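Local coordinates for ribulose bisphosphate carboxylase (Pyrococcus horikoshii, PDB 2D69), which probably catalyses the magnesium-dependent carboxylation of ribulose 1,5-bisphosphate to two molecules of 3-phosphoglycerate, as part of an archaeal route of AMP degradation, at residues N197-R202 with A238-N243; G229-M234 with Q262-V267. One frame throughout, in Å; residues are numbered along the deposited sequence.

How the contacts relate
Contacts 1 and 2 join three successive outer helices of the catalytic alpha/beta barrel. Both use helix 231-244: its later turns meet helix 199-217 in contact 1, and its first turn meets helix 258-271 in contact 2. Along the chain the segments alternate, 197-202, 229-234, 238-243 and 262-267, with strands 222-224 and 248-252 of the parallel sheet falling between successive helices. The centres of the contacts lie about 14 Å apart, and they touch where Ala238 CB meets Met264 CE at 3.8 Å. Helix 231-244 thus packs against a different neighbour in each contact, and the two contacts adjoin at Ala238 and Met264.

Contact 1 of 2, residues N197-R202 with A238-N243; sequences NRFEER and AEMVAN
Phe199 and Glu200, on the first turn of helix 199-217, both close on Met240. Followed outward, Met240 starts with CG anti to its carbonyl carbon (chi1 -65°) and then runs extended, which carries the chain across that of Glu200 at about a right angle. Its CB points toward the other helix. Met240 CG comes to 4.0 Å from Glu200 OE1, and Met240 SD settles against the aliphatic stem of the glutamate, 3.8 Å from Glu200 CG. The terminal Met240 CE reaches the carboxylate, 3.7 Å from Glu200 OE2. Met240 SD also lies at the edge of the Phe199 ring, 5.3 Å from its centroid and 78° off the normal, a Met-aromatic contact made through CD1 rather than over a face. This is the seam between neighbouring outer helices of the RuBisCO alpha/beta barrel, whose intervening chain contributes strand 222-224; Ile225, just beyond that strand, touches both Phe199 and Val241. At the far end of the ring Val241 CG2 lies in the ring plane, 3.8 Å from Phe199 CZ, so methionine and valine both address the ring by its edge. Within 197-202, Arg202 NH1 donates to Asn197 OD1 over 3.3 Å, from above the carbonyl plane, while Arg202 NH2 forms a salt bridge with Asp187. Arg198 NH1 pairs with Glu201 OE1 and also with Glu269 of a neighbouring subunit.

Contact 2 of 2, residues G229-M234 with Q262-V267; sequences GPVNIM and QYMREV
Met234 and Met264 interlock through two bent side chains that cross at a slant. Each sends CG anti to its own carbonyl carbon, and each then folds at chi2 and chi3. In Met234 the last bend (chi3 -88°) brings Met234 CE to 3.7 Å from Met264 CG. Met264 coils more tightly, with all three torsions near -60° (chi2 -58°), and this curl sets Met264 SD 4.0 Å from Met234 CB and Met264 CE 4.0 Å from Met234 O. Beside this pair, Val231 CG1 approaches the edge of the Tyr263 ring, near its plane, 4.1 Å from Tyr263 CD2. The tyrosine OH turns to Glu235, with which it forms a hydrogen bond. Ile251 of strand 248-252 touches both methionines, where helices 231-244 and 258-271 meet the barrel strand. With Met264 cut back to alanine, Met234 CE would probably lose its partner Met264 CG, and a gap would be likely beside Ile251. Asn232 and Tyr263 also pack on Tyr263 and Asn232 of another subunit. Between the two segments the contact is almost wholly apolar and depends on shape and burial, while the Tyr263-Glu235 hydrogen bond adds a directional link between the helices.

Contact 1 of 2, residues N197-R202 with A238-N243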
loop_
_atom_site.group_PDB
_atom_site.type_symbol
_atom_site.label_atom_id
_atom_site.label_comp_id
_atom_site.label_asym_id
_atom_site.label_seq_id
_atom_site.Cartn_x
_atom_site.Cartn_y
_atom_site.Cartn_z
ATOM N N ASN A 197 15.499 -28.990 7.887
ATOM C CA ASN A 197 14.515 -28.501 8.863
ATOM C C ASN A 197 14.264 -27.004 8.688
ATOM O O ASN A 197 14.734 -26.170 9.461
ATOM C CB ASN A 197 14.946 -28.803 10.320
ATOM C CG ASN A 197 13.774 -28.906 11.280
ATOM O OD1 ASN A 197 12.928 -28.034 11.303
ATOM N ND2 ASN A 197 13.710 -29.995 12.065
ATOM N N ARG A 198 13.500 -26.668 7.666
ATOM C CA ARG A 198 13.178 -25.292 7.368
ATOM C C ARG A 198 12.212 -24.736 8.389
ATOM O O ARG A 198 11.193 -25.372 8.673
ATOM C CB ARG A 198 12.549 -25.147 5.965
ATOM C CG ARG A 198 13.529 -24.886 4.863
ATOM C CD ARG A 198 12.917 -24.568 3.459
ATOM N NE ARG A 198 12.306 -23.239 3.304
ATOM C CZ ARG A 198 10.991 -23.004 3.260
ATOM N NH1 ARG A 198 10.132 -24.000 3.351
ATOM N NH2 ARG A 198 10.534 -21.776 3.082
ATOM N N PHE A 199 12.501 -23.520 8.854
ATOM C CA PHE A 199 11.744 -22.897 9.905
ATOM C C PHE A 199 10.249 -22.950 9.625
ATOM O O PHE A 199 9.450 -23.430 10.468
ATOM C CB PHE A 199 12.182 -21.425 10.162
ATOM C CG PHE A 199 11.536 -20.862 11.382
ATOM C CD1 PHE A 199 10.232 -20.291 11.324
ATOM C CD2 PHE A 199 12.138 -21.035 12.622
ATOM C CE1 PHE A 199 9.583 -19.856 12.489
ATOM C CE2 PHE A 199 11.510 -20.558 13.771
ATOM C CZ PHE A 199 10.202 -20.015 13.721
ATOM N N GLU A 200 9.835 -22.525 8.440
ATOM C CA GLU A 200 8.361 -22.505 8.197
ATOM C C GLU A 200 7.691 -23.858 8.135
ATOM O O GLU A 200 6.441 -24.043 8.460
ATOM C CB GLU A 200 8.001 -21.663 6.957
ATOM C CG GLU A 200 6.476 -21.316 6.988
ATOM C CD GLU A 200 6.055 -20.199 6.038
ATOM O OE1 GLU A 200 4.890 -19.733 6.164
ATOM O OE2 GLU A 200 6.879 -19.802 5.173
ATOM N N GLU A 201 8.459 -24.838 7.680
ATOM C CA GLU A 201 7.986 -26.235 7.677
ATOM C C GLU A 201 7.900 -26.756 9.108
ATOM O O GLU A 201 6.947 -27.401 9.477
ATOM C CB GLU A 201 8.891 -27.105 6.813
ATOM C CG GLU A 201 8.847 -26.743 5.328
ATOM C CD GLU A 201 9.833 -27.546 4.461
ATOM O OE1 GLU A 201 10.106 -27.040 3.325
ATOM O OE2 GLU A 201 10.306 -28.661 4.898
ATOM N N ARG A 202 8.879 -26.414 9.936
ATOM C CA ARG A 202 8.835 -26.782 11.346
ATOM C C ARG A 202 7.630 -26.143 12.062
ATOM O O ARG A 202 6.878 -26.862 12.745
ATOM C CB ARG A 202 10.114 -26.374 12.047
ATOM C CG ARG A 202 10.248 -26.999 13.416
ATOM C CD ARG A 202 11.658 -26.954 13.907
ATOM N NE ARG A 202 12.068 -25.677 14.486
ATOM C CZ ARG A 202 12.981 -24.879 13.941
ATOM N NH1 ARG A 202 13.488 -25.149 12.743
ATOM N NH2 ARG A 202 13.392 -23.830 14.618
ATOM N N ALA A 238 8.731 -14.663 13.750
ATOM C CA ALA A 238 7.764 -14.316 14.824
ATOM C C ALA A 238 6.368 -14.239 14.269
ATOM O O ALA A 238 5.421 -14.837 14.831
ATOM C CB ALA A 238 8.180 -13.012 15.555
ATOM N N GLU A 239 6.207 -13.618 13.099
ATOM C CA GLU A 239 4.850 -13.550 12.500
ATOM C C GLU A 239 4.312 -14.928 12.149
ATOM O O GLU A 239 3.089 -15.261 12.347
ATOM C CB GLU A 239 4.873 -12.658 11.220
ATOM C CG GLU A 239 5.143 -11.178 11.490
ATOM C CD GLU A 239 5.316 -10.321 10.223
ATOM O OE1 GLU A 239 5.636 -10.866 9.155
ATOM O OE2 GLU A 239 5.141 -9.098 10.291
ATOM N N MET A 240 5.177 -15.793 11.654
ATOM C CA MET A 240 4.763 -17.185 11.356
ATOM C C MET A 240 4.340 -17.969 12.599
ATOM O O MET A 240 3.341 -18.698 12.580
ATOM C CB MET A 240 5.831 -17.963 10.614
ATOM C CG MET A 240 6.173 -17.455 9.211
ATOM S SD MET A 240 7.798 -18.248 8.852
ATOM C CE MET A 240 8.407 -17.258 7.411
ATOM N N VAL A 241 5.052 -17.747 13.701
ATOM C CA VAL A 241 4.728 -18.420 14.956
ATOM C C VAL A 241 3.332 -17.968 15.414
ATOM O O VAL A 241 2.439 -18.805 15.622
ATOM C CB VAL A 241 5.875 -18.159 16.025
ATOM C CG1 VAL A 241 5.427 -18.695 17.439
ATOM C CG2 VAL A 241 7.142 -18.856 15.602
ATOM N N ALA A 242 3.091 -16.656 15.473
ATOM C CA ALA A 242 1.806 -16.071 15.952
ATOM C C ALA A 242 0.667 -16.556 15.068
ATOM O O ALA A 242 -0.423 -16.936 15.535
ATOM C CB ALA A 242 1.867 -14.571 15.931
ATOM N N ASN A 243 0.941 -16.589 13.773
ATOM C CA ASN A 243 -0.021 -17.060 12.806
ATOM C C ASN A 243 -0.448 -18.476 12.989
ATOM O O ASN A 243 -1.582 -18.831 12.713
ATOM C CB ASN A 243 0.557 -16.942 11.403
ATOM C CG ASN A 243 -0.299 -16.168 10.580
ATOM O OD1 ASN A 243 -0.140 -14.905 10.556
ATOM N ND2 ASN A 243 -1.349 -16.830 9.992
#

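Contact 2 of 2, residues G229-M234 with Q262-V267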
loop_
_atom_site.group_PDB
_atom_site.type_symbol
_atom_site.label_atom_id
_atom_site.label_comp_id
_atom_site.label_asym_id
_atom_site.label_seq_id
_atom_site.Cartn_x
_atom_site.Cartn_y
_atom_site.Cartn_z
ATOM N N GLY A 229 18.087 -14.775 14.170
ATOM C CA GLY A 229 18.533 -14.487 12.828
ATOM C C GLY A 229 18.781 -12.968 12.638
ATOM O O GLY A 229 18.555 -12.168 13.541
ATOM N N PRO A 230 19.193 -12.583 11.432
ATOM C CA PRO A 230 19.128 -11.182 10.981
ATOM C C PRO A 230 17.727 -10.666 11.287
ATOM O O PRO A 230 16.781 -11.433 11.129
ATOM C CB PRO A 230 19.318 -11.291 9.472
ATOM C CG PRO A 230 20.047 -12.574 9.266
ATOM C CD PRO A 230 19.733 -13.479 10.394
ATOM N N VAL A 231 17.607 -9.409 11.696
ATOM C CA VAL A 231 16.374 -8.933 12.329
ATOM C C VAL A 231 15.118 -9.118 11.467
ATOM O O VAL A 231 14.058 -9.464 11.980
ATOM C CB VAL A 231 16.348 -7.431 12.762
ATOM C CG1 VAL A 231 15.693 -7.346 14.128
ATOM C CG2 VAL A 231 17.642 -6.818 12.799
ATOM N N ASN A 232 15.219 -8.840 10.178
ATOM C CA ASN A 232 14.073 -8.994 9.311
ATOM C C ASN A 232 13.572 -10.430 9.303
ATOM O O ASN A 232 12.354 -10.684 9.312
ATOM C CB ASN A 232 14.353 -8.498 7.883
ATOM C CG ASN A 232 15.479 -9.246 7.206
ATOM O OD1 ASN A 232 15.276 -9.797 6.151
ATOM N ND2 ASN A 232 16.645 -9.312 7.830
ATOM N N ILE A 233 14.517 -11.365 9.276
ATOM C CA ILE A 233 14.196 -12.780 9.324
ATOM C C ILE A 233 13.519 -13.101 10.657
ATOM O O ILE A 233 12.536 -13.814 10.652
ATOM C CB ILE A 233 15.486 -13.692 9.182
ATOM C CG1 ILE A 233 16.304 -13.359 7.915
ATOM C CG2 ILE A 233 15.113 -15.181 9.295
ATOM C CD1 ILE A 233 15.582 -13.281 6.679
ATOM N N MET A 234 14.048 -12.589 11.783
ATOM C CA MET A 234 13.474 -12.889 13.107
ATOM C C MET A 234 12.033 -12.394 13.120
ATOM O O MET A 234 11.168 -13.087 13.620
ATOM C CB MET A 234 14.168 -12.188 14.285
ATOM C CG MET A 234 15.547 -12.570 14.569
ATOM S SD MET A 234 15.877 -12.438 16.386
ATOM C CE MET A 234 16.343 -10.752 16.293
ATOM N N GLN A 262 15.356 -4.696 21.075
ATOM C CA GLN A 262 14.436 -3.602 21.367
ATOM C C GLN A 262 13.377 -3.567 20.295
ATOM O O GLN A 262 12.181 -3.405 20.569
ATOM C CB GLN A 262 15.165 -2.264 21.477
ATOM C CG GLN A 262 15.952 -2.092 22.706
ATOM C CD GLN A 262 16.062 -0.630 23.108
ATOM O OE1 GLN A 262 17.113 -0.037 22.985
ATOM N NE2 GLN A 262 14.978 -0.056 23.545
ATOM N N TYR A 263 13.775 -3.758 19.053
ATOM C CA TYR A 263 12.755 -3.759 18.012
ATOM C C TYR A 263 11.845 -4.971 18.102
ATOM O O TYR A 263 10.591 -4.870 17.911
ATOM C CB TYR A 263 13.418 -3.630 16.638
ATOM C CG TYR A 263 12.419 -3.791 15.517
ATOM C CD1 TYR A 263 11.420 -2.825 15.316
ATOM C CD2 TYR A 263 12.415 -4.904 14.717
ATOM C CE1 TYR A 263 10.476 -2.949 14.312
ATOM C CE2 TYR A 263 11.464 -5.038 13.705
ATOM C CZ TYR A 263 10.498 -4.050 13.515
ATOM O OH TYR A 263 9.576 -4.169 12.523
ATOM N N MET A 264 12.432 -6.138 18.399
ATOM C CA MET A 264 11.620 -7.365 18.513
ATOM C C MET A 264 10.611 -7.274 19.613
ATOM O O MET A 264 9.542 -7.811 19.487
ATOM C CB MET A 264 12.519 -8.642 18.653
ATOM C CG MET A 264 13.225 -9.039 17.342
ATOM S SD MET A 264 12.032 -9.340 16.009
ATOM C CE MET A 264 10.902 -10.554 16.667
ATOM N N ARG A 265 10.910 -6.502 20.648
ATOM C CA ARG A 265 9.956 -6.261 21.698
ATOM C C ARG A 265 8.715 -5.505 21.178
ATOM O O ARG A 265 7.628 -5.767 21.649
ATOM C CB ARG A 265 10.617 -5.478 22.856
ATOM C CG ARG A 265 9.655 -5.067 24.001
ATOM C CD ARG A 265 9.132 -6.243 24.809
ATOM N NE ARG A 265 8.176 -5.819 25.847
ATOM C CZ ARG A 265 6.873 -5.631 25.651
ATOM N NH1 ARG A 265 6.293 -5.862 24.461
ATOM N NH2 ARG A 265 6.100 -5.233 26.658
ATOM N N GLU A 266 8.877 -4.593 20.207
ATOM C CA GLU A 266 7.723 -3.952 19.541
ATOM C C GLU A 266 6.992 -4.912 18.677
ATOM O O GLU A 266 5.750 -4.950 18.673
ATOM C CB GLU A 266 8.115 -2.701 18.708
ATOM C CG GLU A 266 8.852 -1.658 19.499
ATOM C CD GLU A 266 8.048 -1.278 20.722
ATOM O OE1 GLU A 266 8.613 -1.320 21.827
ATOM O OE2 GLU A 266 6.819 -1.011 20.590
ATOM N N VAL A 267 7.729 -5.731 17.949
ATOM C CA VAL A 267 7.072 -6.810 17.153
ATOM C C VAL A 267 6.194 -7.735 17.986
ATOM O O VAL A 267 5.032 -7.998 17.639
ATOM C CB VAL A 267 8.120 -7.639 16.399
ATOM C CG1 VAL A 267 7.465 -8.767 15.656
ATOM C CG2 VAL A 267 8.842 -6.759 15.376
#